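Thymocyte nuclear protein 1 (Leishmania major, PDB 2AR1) probably binds nucleic acid carrying a modified base through its PUA-like EVE domain, although its own function has not been established. Local coordinates at residues Trp22-Glu27 with Asp63-Tyr68; Thr41-Gly46 with Met114-Phe119. All coordinates share one frame; numbering follows the deposited sequence.

Contact 1 of 2, residues Trp22-Glu27 with Asp63-Tyr68; sequences WLLKSE and DKVLFY
W22 and D63 meet near the N-terminal ends of the two strands. The indole NE1 of W22 gives a nearly straight hydrogen bond to OD2 of D63 (3.0 Å, 169° at the hydrogen). OD2 lies almost in the indole plane, but the donor meets the carboxylate from above its plane, and the two planes stand 38° apart. CB of D63 also sits in plane at the ring edge. The same OD2 takes the backbone N-H of S60, so two donors grip it, while OD1 is held by the backbone N of H20. The carboxylate is fixed at both oxygens, which probably limits how far the indole can turn.

On the face of L23, L66, K25 and Y68, the tyrosine packs against L23 and K25. With CG anti to the backbone N (chi1 -176°), its ring is carried forward along the strand direction. CD2 of L23 rests 3.6 Å from CB of Y68, the two side chains crossing at a slant. K25 runs alongside the ring in the same direction, its CG 3.8 Å from CD1 of Y68, and its NZ goes on to the carbonyl of R147. On the other face, L24 meets V65 at about a right angle, CD2 of L24 being 4.0 Å from CG1 of V65. CB of S26 lies 4.0 Å from CE1 of F67.

The backbones are joined by five hydrogen bonds, among them L24 N to L66 O (3.0 Å) and Y68 N to L24 O (2.9 Å). W22 pairs with V65 and K25 with Y68 in parallel register. This is a parallel strand pair whose connection runs through two helices and the edge strand 41-43, buried in the mixed sheet of the PUA-like EVE domain.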
ATOM      1  N   TRP A  22      -5.183  -1.536   5.419  1.00 17.54           N
ATOM      2  CA  TRP A  22      -5.089  -0.996   4.032  1.00 16.93           C
ATOM      3  C   TRP A  22      -4.265  -1.875   3.137  1.00 16.48           C
ATOM      4  O   TRP A  22      -3.454  -2.684   3.615  1.00 19.15           O
ATOM      5  CB  TRP A  22      -4.402   0.371   4.061  1.00 19.61           C
ATOM      6  CG  TRP A  22      -5.015   1.328   5.077  1.00 15.28           C
ATOM      7  CD1 TRP A  22      -4.658   1.466   6.381  1.00 14.60           C
ATOM      8  CD2 TRP A  22      -6.094   2.275   4.858  1.00 16.09           C
ATOM      9  NE1 TRP A  22      -5.430   2.449   6.988  1.00 16.83           N
ATOM     10  CE2 TRP A  22      -6.307   2.952   6.066  1.00 17.95           C
ATOM     11  CE3 TRP A  22      -6.866   2.615   3.736  1.00 17.45           C
ATOM     12  CZ2 TRP A  22      -7.271   3.917   6.203  1.00 17.44           C
ATOM     13  CZ3 TRP A  22      -7.794   3.558   3.866  1.00 14.39           C
ATOM     14  CH2 TRP A  22      -8.002   4.229   5.093  1.00 14.72           C
ATOM     15  N   LEU A  23      -4.453  -1.625   1.848  1.00 18.13           N
ATOM     16  CA  LEU A  23      -3.584  -2.240   0.876  1.00 15.91           C
ATOM     17  C   LEU A  23      -2.899  -1.137   0.054  1.00 17.08           C
ATOM     18  O   LEU A  23      -3.589  -0.251  -0.525  1.00 18.40           O
ATOM     19  CB  LEU A  23      -4.418  -3.195  -0.008  1.00 16.79           C
ATOM     20  CG  LEU A  23      -3.757  -3.965  -1.120  1.00 17.80           C
ATOM     21  CD1 LEU A  23      -4.454  -5.272  -1.470  1.00 21.87           C
ATOM     22  CD2 LEU A  23      -3.494  -3.172  -2.403  1.00 20.22           C
ATOM     23  N   LEU A  24      -1.607  -1.273  -0.141  1.00 17.83           N
ATOM     24  CA  LEU A  24      -0.830  -0.323  -0.906  1.00 19.29           C
ATOM     25  C   LEU A  24      -0.211  -1.082  -2.072  1.00 17.12           C
ATOM     26  O   LEU A  24       0.503  -2.090  -1.874  1.00 16.69           O
ATOM     27  CB  LEU A  24       0.245   0.315  -0.010  1.00 21.54           C
ATOM     28  CG  LEU A  24      -0.271   1.515   0.791  1.00 23.11           C
ATOM     29  CD1 LEU A  24      -1.533   1.168   1.536  1.00 27.01           C
ATOM     30  CD2 LEU A  24       0.810   1.964   1.767  1.00 24.44           C
ATOM     31  N   LYS A  25      -0.416  -0.602  -3.281  1.00 18.83           N
ATOM     32  CA  LYS A  25       0.140  -1.212  -4.490  1.00 17.65           C
ATOM     33  C   LYS A  25       1.497  -0.582  -4.811  1.00 19.25           C
ATOM     34  O   LYS A  25       1.677   0.642  -4.656  1.00 19.34           O
ATOM     35  CB  LYS A  25      -0.805  -0.977  -5.673  1.00 20.06           C
ATOM     36  CG  LYS A  25      -2.076  -1.725  -5.581  1.00 20.91           C
ATOM     37  CD  LYS A  25      -2.748  -1.674  -6.909  1.00 25.20           C
ATOM     38  CE  LYS A  25      -4.205  -1.632  -6.809  1.00 31.02           C
ATOM     39  NZ  LYS A  25      -4.670  -1.718  -8.269  1.00 26.46           N
ATOM     40  N   SER A  26       2.452  -1.422  -5.250  1.00 20.84           N
ATOM     41  CA  SER A  26       3.765  -0.930  -5.659  1.00 18.03           C
ATOM     42  C   SER A  26       4.245  -1.813  -6.761  1.00 18.28           C
ATOM     43  O   SER A  26       4.042  -3.021  -6.675  1.00 20.74           O
ATOM     44  CB  SER A  26       4.757  -0.889  -4.486  1.00 20.80           C
ATOM     45  OG  SER A  26       5.896  -0.145  -4.862  1.00 21.77           O
ATOM     46  N   GLU A  27       4.881  -1.256  -7.787  1.00 18.02           N
ATOM     47  CA  GLU A  27       5.408  -2.128  -8.858  1.00 17.76           C
ATOM     48  C   GLU A  27       6.794  -2.606  -8.411  1.00 16.77           C
ATOM     49  O   GLU A  27       7.686  -1.772  -8.164  1.00 19.12           O
ATOM     50  CB  GLU A  27       5.476  -1.417 -10.165  1.00 16.93           C
ATOM     51  CG  GLU A  27       4.022  -0.975 -10.651  1.00 19.91           C
ATOM     52  CD  GLU A  27       4.002  -0.241 -11.985  1.00 24.82           C
ATOM     53  OE1 GLU A  27       5.063  -0.028 -12.604  1.00 23.49           O
ATOM     54  OE2 GLU A  27       2.881   0.125 -12.411  1.00 32.61           O
ATOM     55  N   ASP A  63      -1.788   1.766  11.888  1.00 17.03           N
ATOM     56  CA  ASP A  63      -2.522   1.015  10.874  1.00 17.46           C
ATOM     57  C   ASP A  63      -1.711  -0.048  10.050  1.00 19.66           C
ATOM     58  O   ASP A  63      -0.510   0.124   9.711  1.00 17.68           O
ATOM     59  CB  ASP A  63      -3.189   1.996   9.895  1.00 19.58           C
ATOM     60  CG  ASP A  63      -4.431   2.661  10.434  1.00 16.53           C
ATOM     61  OD1 ASP A  63      -4.874   2.450  11.603  1.00 17.87           O
ATOM     62  OD2 ASP A  63      -4.935   3.550   9.699  1.00 19.49           O
ATOM     63  N   LYS A  64      -2.406  -1.130   9.759  1.00 16.21           N
ATOM     64  CA  LYS A  64      -1.727  -2.312   9.166  1.00 18.96           C
ATOM     65  C   LYS A  64      -1.828  -2.164   7.679  1.00 18.52           C
ATOM     66  O   LYS A  64      -2.838  -1.679   7.166  1.00 18.26           O
ATOM     67  CB  LYS A  64      -2.366  -3.600   9.699  1.00 22.13           C
ATOM     68  CG  LYS A  64      -2.229  -3.888  11.150  1.00 30.34           C
ATOM     69  CD  LYS A  64      -0.774  -3.876  11.546  1.00 32.60           C
ATOM     70  CE  LYS A  64      -0.364  -4.859  12.618  1.00 42.73           C
ATOM     71  NZ  LYS A  64       1.081  -5.204  12.378  1.00 44.01           N
ATOM     72  N   VAL A  65      -0.836  -2.671   6.939  1.00 15.70           N
ATOM     73  CA  VAL A  65      -0.749  -2.508   5.510  1.00 16.32           C
ATOM     74  C   VAL A  65      -0.350  -3.822   4.820  1.00 17.93           C
ATOM     75  O   VAL A  65       0.678  -4.410   5.183  1.00 18.58           O
ATOM     76  CB  VAL A  65       0.315  -1.447   5.186  1.00 17.36           C
ATOM     77  CG1 VAL A  65       0.637  -1.466   3.729  1.00 17.97           C
ATOM     78  CG2 VAL A  65      -0.146  -0.109   5.542  1.00 17.27           C
ATOM     79  N   LEU A  66      -1.150  -4.260   3.861  1.00 15.72           N
ATOM     80  CA  LEU A  66      -0.803  -5.335   2.840  1.00 15.00           C
ATOM     81  C   LEU A  66       0.030  -4.678   1.793  1.00 16.66           C
ATOM     82  O   LEU A  66      -0.398  -3.733   1.139  1.00 18.09           O
ATOM     83  CB  LEU A  66      -2.042  -5.984   2.269  1.00 16.25           C
ATOM     84  CG  LEU A  66      -2.985  -6.590   3.285  1.00 17.49           C
ATOM     85  CD1 LEU A  66      -4.324  -6.977   2.717  1.00 18.39           C
ATOM     86  CD2 LEU A  66      -2.327  -7.726   4.016  1.00 19.03           C
ATOM     87  N   PHE A  67       1.251  -5.230   1.600  1.00 15.83           N
ATOM     88  CA  PHE A  67       2.150  -4.733   0.583  1.00 17.34           C
ATOM     89  C   PHE A  67       1.838  -5.556  -0.700  1.00 17.54           C
ATOM     90  O   PHE A  67       2.132  -6.748  -0.763  1.00 18.51           O
ATOM     91  CB  PHE A  67       3.590  -4.926   1.010  1.00 18.59           C
ATOM     92  CG  PHE A  67       4.564  -4.107   0.221  1.00 16.64           C
ATOM     93  CD1 PHE A  67       4.899  -4.419  -1.045  1.00 16.63           C
ATOM     94  CD2 PHE A  67       5.186  -3.007   0.827  1.00 21.07           C
ATOM     95  CE1 PHE A  67       5.808  -3.623  -1.785  1.00 18.61           C
ATOM     96  CE2 PHE A  67       6.157  -2.226   0.134  1.00 19.95           C
ATOM     97  CZ  PHE A  67       6.440  -2.514  -1.180  1.00 20.81           C
ATOM     98  N   TYR A  68       1.318  -4.913  -1.709  1.00 18.73           N
ATOM     99  CA  TYR A  68       0.838  -5.594  -2.899  1.00 16.95           C
ATOM    100  C   TYR A  68       1.700  -5.237  -4.067  1.00 19.77           C
ATOM    101  O   TYR A  68       1.812  -4.074  -4.403  1.00 19.05           O
ATOM    102  CB  TYR A  68      -0.629  -5.210  -3.199  1.00 17.28           C
ATOM    103  CG  TYR A  68      -1.272  -5.923  -4.371  1.00 17.80           C
ATOM    104  CD1 TYR A  68      -1.111  -5.444  -5.644  1.00 22.11           C
ATOM    105  CD2 TYR A  68      -2.005  -7.085  -4.189  1.00 19.40           C
ATOM    106  CE1 TYR A  68      -1.726  -6.054  -6.732  1.00 19.84           C
ATOM    107  CE2 TYR A  68      -2.592  -7.732  -5.272  1.00 18.66           C
ATOM    108  CZ  TYR A  68      -2.410  -7.240  -6.547  1.00 19.52           C
ATOM    109  OH  TYR A  68      -2.999  -7.914  -7.589  1.00 20.05           O
TER

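Contact 2 of 2, residues Thr41-Gly46 with Met114-Phe119; sequences TSPWDG and MVDVKF
T41, S42 and P43 pair with K118, V117 and D116 as an antiparallel strand pair at one margin of the mixed PUA-like sheet. S42 and V117 form the hydrogen-bonded pair, S42 N to V117 O (3.0 Å) and V117 N to S42 O (2.9 Å). Past the short strand, W44 N still reaches V115 O (2.7 Å).

One tight part lies on the buried face of S42 and V117. W44 holds CG anti to the backbone N (chi1 -158°), which sends the indole inward. Its six-membered ring passes obliquely by V117, with CE3 of W44 4.0 Å from CG2 of V117. L36 of helix 33-39 packs on S42 and V117 on this face.

M114 packs separately, at the end of the strand pair, against W44, D45 and P43. Its CB comes within 3.2 Å of O of W44. A chi1 of 66° and an extended chain lead SD of M114 to CB of D45 and CE to CB of P43 (3.7 Å).

The face of T41, P43, D116 and K118 is nearer the solvent, and its packing is sparser. T41 is exposed, and its CG2 touches K118 only at CB; the rest of the lysine chain leads away. On that same face, one pair along, D116 meets P43. OD1 of D116 closes on CA (3.1 Å) and CB of P43, and is also hydrogen-bonded to OH of Y88 on strand 76-89. Within the short strand, S42 turns its hydroxyl along its own backbone, where OG donates to P43 O at 2.8 Å.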
ATOM      1  N   THR A  41      12.113   1.794   7.065  1.00 17.30           N
ATOM      2  CA  THR A  41      10.973   2.689   6.850  1.00 18.27           C
ATOM      3  C   THR A  41      11.135   3.448   5.523  1.00 18.13           C
ATOM      4  O   THR A  41      12.267   3.722   5.067  1.00 18.91           O
ATOM      5  CB  THR A  41      10.763   3.732   7.993  1.00 18.86           C
ATOM      6  OG1 THR A  41      11.834   4.686   7.978  1.00 20.40           O
ATOM      7  CG2 THR A  41      10.729   3.071   9.391  1.00 21.95           C
ATOM      8  N   SER A  42      10.011   3.881   4.961  1.00 19.85           N
ATOM      9  CA  SER A  42      10.044   4.650   3.740  1.00 18.66           C
ATOM     10  C   SER A  42       8.803   5.542   3.678  1.00 18.29           C
ATOM     11  O   SER A  42       7.738   5.123   4.101  1.00 22.09           O
ATOM     12  CB  SER A  42      10.077   3.730   2.546  1.00 20.58           C
ATOM     13  OG  SER A  42       9.891   4.428   1.298  1.00 21.82           O
ATOM     14  N   PRO A  43       8.950   6.756   3.135  1.00 18.05           N
ATOM     15  CA  PRO A  43       7.725   7.522   2.798  1.00 18.78           C
ATOM     16  C   PRO A  43       7.012   6.775   1.674  1.00 18.55           C
ATOM     17  O   PRO A  43       7.667   6.147   0.889  1.00 19.61           O
ATOM     18  CB  PRO A  43       8.274   8.848   2.294  1.00 20.18           C
ATOM     19  CG  PRO A  43       9.701   8.598   1.976  1.00 20.18           C
ATOM     20  CD  PRO A  43      10.187   7.453   2.764  1.00 19.63           C
ATOM     21  N   TRP A  44       5.690   6.887   1.573  1.00 18.99           N
ATOM     22  CA  TRP A  44       4.977   6.277   0.468  1.00 18.59           C
ATOM     23  C   TRP A  44       4.749   7.305  -0.645  1.00 19.38           C
ATOM     24  O   TRP A  44       3.635   7.833  -0.812  1.00 17.43           O
ATOM     25  CB  TRP A  44       3.686   5.651   0.970  1.00 18.57           C
ATOM     26  CG  TRP A  44       3.202   4.604   0.045  1.00 15.72           C
ATOM     27  CD1 TRP A  44       2.175   4.692  -0.801  1.00 17.09           C
ATOM     28  CD2 TRP A  44       3.781   3.315  -0.153  1.00 17.19           C
ATOM     29  NE1 TRP A  44       2.034   3.538  -1.525  1.00 21.25           N
ATOM     30  CE2 TRP A  44       3.026   2.668  -1.119  1.00 20.52           C
ATOM     31  CE3 TRP A  44       4.874   2.647   0.437  1.00 20.60           C
ATOM     32  CZ2 TRP A  44       3.308   1.390  -1.513  1.00 20.49           C
ATOM     33  CZ3 TRP A  44       5.144   1.410   0.043  1.00 23.25           C
ATOM     34  CH2 TRP A  44       4.363   0.778  -0.909  1.00 18.52           C
ATOM     35  N   ASP A  45       5.828   7.595  -1.385  1.00 18.02           N
ATOM     36  CA  ASP A  45       5.808   8.654  -2.379  1.00 18.23           C
ATOM     37  C   ASP A  45       5.219   8.174  -3.695  1.00 15.57           C
ATOM     38  O   ASP A  45       5.091   6.994  -3.939  1.00 17.84           O
ATOM     39  CB  ASP A  45       7.204   9.223  -2.630  1.00 16.82           C
ATOM     40  CG  ASP A  45       8.136   8.208  -3.128  1.00 22.11           C
ATOM     41  OD1 ASP A  45       8.053   7.789  -4.287  1.00 23.73           O
ATOM     42  OD2 ASP A  45       8.972   7.860  -2.326  1.00 22.70           O
ATOM     43  N   GLY A  46       4.808   9.138  -4.500  1.00 17.66           N
ATOM     44  CA  GLY A  46       4.446   8.911  -5.889  1.00 15.27           C
ATOM     45  C   GLY A  46       3.025   8.519  -6.201  1.00 15.67           C
ATOM     46  O   GLY A  46       2.749   8.128  -7.338  1.00 17.03           O
ATOM     47  N   MET A 114       1.629  12.037   1.639  1.00 18.50           N
ATOM     48  CA  MET A 114       2.071  10.676   1.825  1.00 19.06           C
ATOM     49  C   MET A 114       2.347  10.400   3.296  1.00 16.22           C
ATOM     50  O   MET A 114       2.756  11.279   4.041  1.00 19.10           O
ATOM     51  CB  MET A 114       3.332  10.420   1.036  1.00 18.08           C
ATOM     52  CG  MET A 114       4.512  11.186   1.488  1.00 18.56           C
ATOM     53  SD  MET A 114       5.904  11.161   0.385  1.00 21.01           S
ATOM     54  CE  MET A 114       7.102  12.160   1.264  1.00 20.06           C
ATOM     55  N   VAL A 115       2.123   9.139   3.652  1.00 19.39           N
ATOM     56  CA  VAL A 115       2.533   8.587   4.944  1.00 18.81           C
ATOM     57  C   VAL A 115       3.906   7.953   4.859  1.00 19.50           C
ATOM     58  O   VAL A 115       4.486   7.846   3.773  1.00 17.14           O
ATOM     59  CB  VAL A 115       1.529   7.572   5.510  1.00 18.26           C
ATOM     60  CG1 VAL A 115       0.122   8.218   5.641  1.00 21.04           C
ATOM     61  CG2 VAL A 115       1.377   6.367   4.579  1.00 21.51           C
ATOM     62  N   ASP A 116       4.466   7.690   6.046  1.00 18.46           N
ATOM     63  CA  ASP A 116       5.657   6.783   6.180  1.00 20.16           C
ATOM     64  C   ASP A 116       5.183   5.439   6.633  1.00 20.87           C
ATOM     65  O   ASP A 116       4.288   5.333   7.435  1.00 17.15           O
ATOM     66  CB  ASP A 116       6.653   7.302   7.199  1.00 22.67           C
ATOM     67  CG  ASP A 116       7.479   8.494   6.701  1.00 25.34           C
ATOM     68  OD1 ASP A 116       7.330   8.901   5.508  1.00 26.20           O
ATOM     69  OD2 ASP A 116       8.286   9.000   7.522  1.00 25.18           O
ATOM     70  N   VAL A 117       5.832   4.376   6.113  1.00 21.29           N
ATOM     71  CA  VAL A 117       5.482   3.020   6.548  1.00 20.33           C
ATOM     72  C   VAL A 117       6.743   2.320   6.971  1.00 17.46           C
ATOM     73  O   VAL A 117       7.835   2.719   6.588  1.00 18.01           O
ATOM     74  CB  VAL A 117       4.782   2.169   5.510  1.00 21.20           C
ATOM     75  CG1 VAL A 117       3.442   2.745   5.106  1.00 24.66           C
ATOM     76  CG2 VAL A 117       5.623   1.950   4.261  1.00 22.41           C
ATOM     77  N   LYS A 118       6.549   1.305   7.792  1.00 19.18           N
ATOM     78  CA  LYS A 118       7.646   0.476   8.271  1.00 17.11           C
ATOM     79  C   LYS A 118       7.445  -0.947   7.772  1.00 18.17           C
ATOM     80  O   LYS A 118       6.318  -1.407   7.589  1.00 17.41           O
ATOM     81  CB  LYS A 118       7.831   0.527   9.806  1.00 19.77           C
ATOM     82  CG  LYS A 118       6.924  -0.365  10.622  1.00 26.14           C
ATOM     83  CD  LYS A 118       7.501  -0.503  12.041  1.00 32.31           C
ATOM     84  CE  LYS A 118       6.410  -0.660  13.063  1.00 35.53           C
ATOM     85  NZ  LYS A 118       7.019  -1.084  14.405  1.00 33.30           N
ATOM     86  N   PHE A 119       8.540  -1.624   7.436  1.00 18.15           N
ATOM     87  CA  PHE A 119       8.517  -3.003   7.116  1.00 15.95           C
ATOM     88  C   PHE A 119       8.025  -3.822   8.293  1.00 16.51           C
ATOM     89  O   PHE A 119       8.489  -3.585   9.418  1.00 17.32           O
ATOM     90  CB  PHE A 119       9.980  -3.482   6.914  1.00 15.65           C
ATOM     91  CG  PHE A 119      10.070  -4.947   6.676  1.00 17.24           C
ATOM     92  CD1 PHE A 119       9.709  -5.499   5.445  1.00 14.93           C
ATOM     93  CD2 PHE A 119      10.529  -5.779   7.686  1.00 14.65           C
ATOM     94  CE1 PHE A 119       9.783  -6.869   5.255  1.00 16.27           C
ATOM     95  CE2 PHE A 119      10.580  -7.152   7.495  1.00 15.99           C
ATOM     96  CZ  PHE A 119      10.259  -7.675   6.310  1.00 15.24           C
TER

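The chain enters the sheet at strand 21-26, then passes through helix 33-39 to strand 41-43. Helix 50-58 follows, and strand 64-69 returns beside 21-26, where contact 1 closes the first loop. That loop holds segment 41-46, whose partner comes later in the chain. After strand 76-89, strand 113-128 arrives and contact 2 closes the second loop. The segments alternate, so the two loops cross rather than nest. Contact 1 joins central strands; contact 2 fastens an outermost one. W44 bridges them: its CZ2 lies 3.6 Å from CB of L24, and its ring meets that of F67 nearly at right angles.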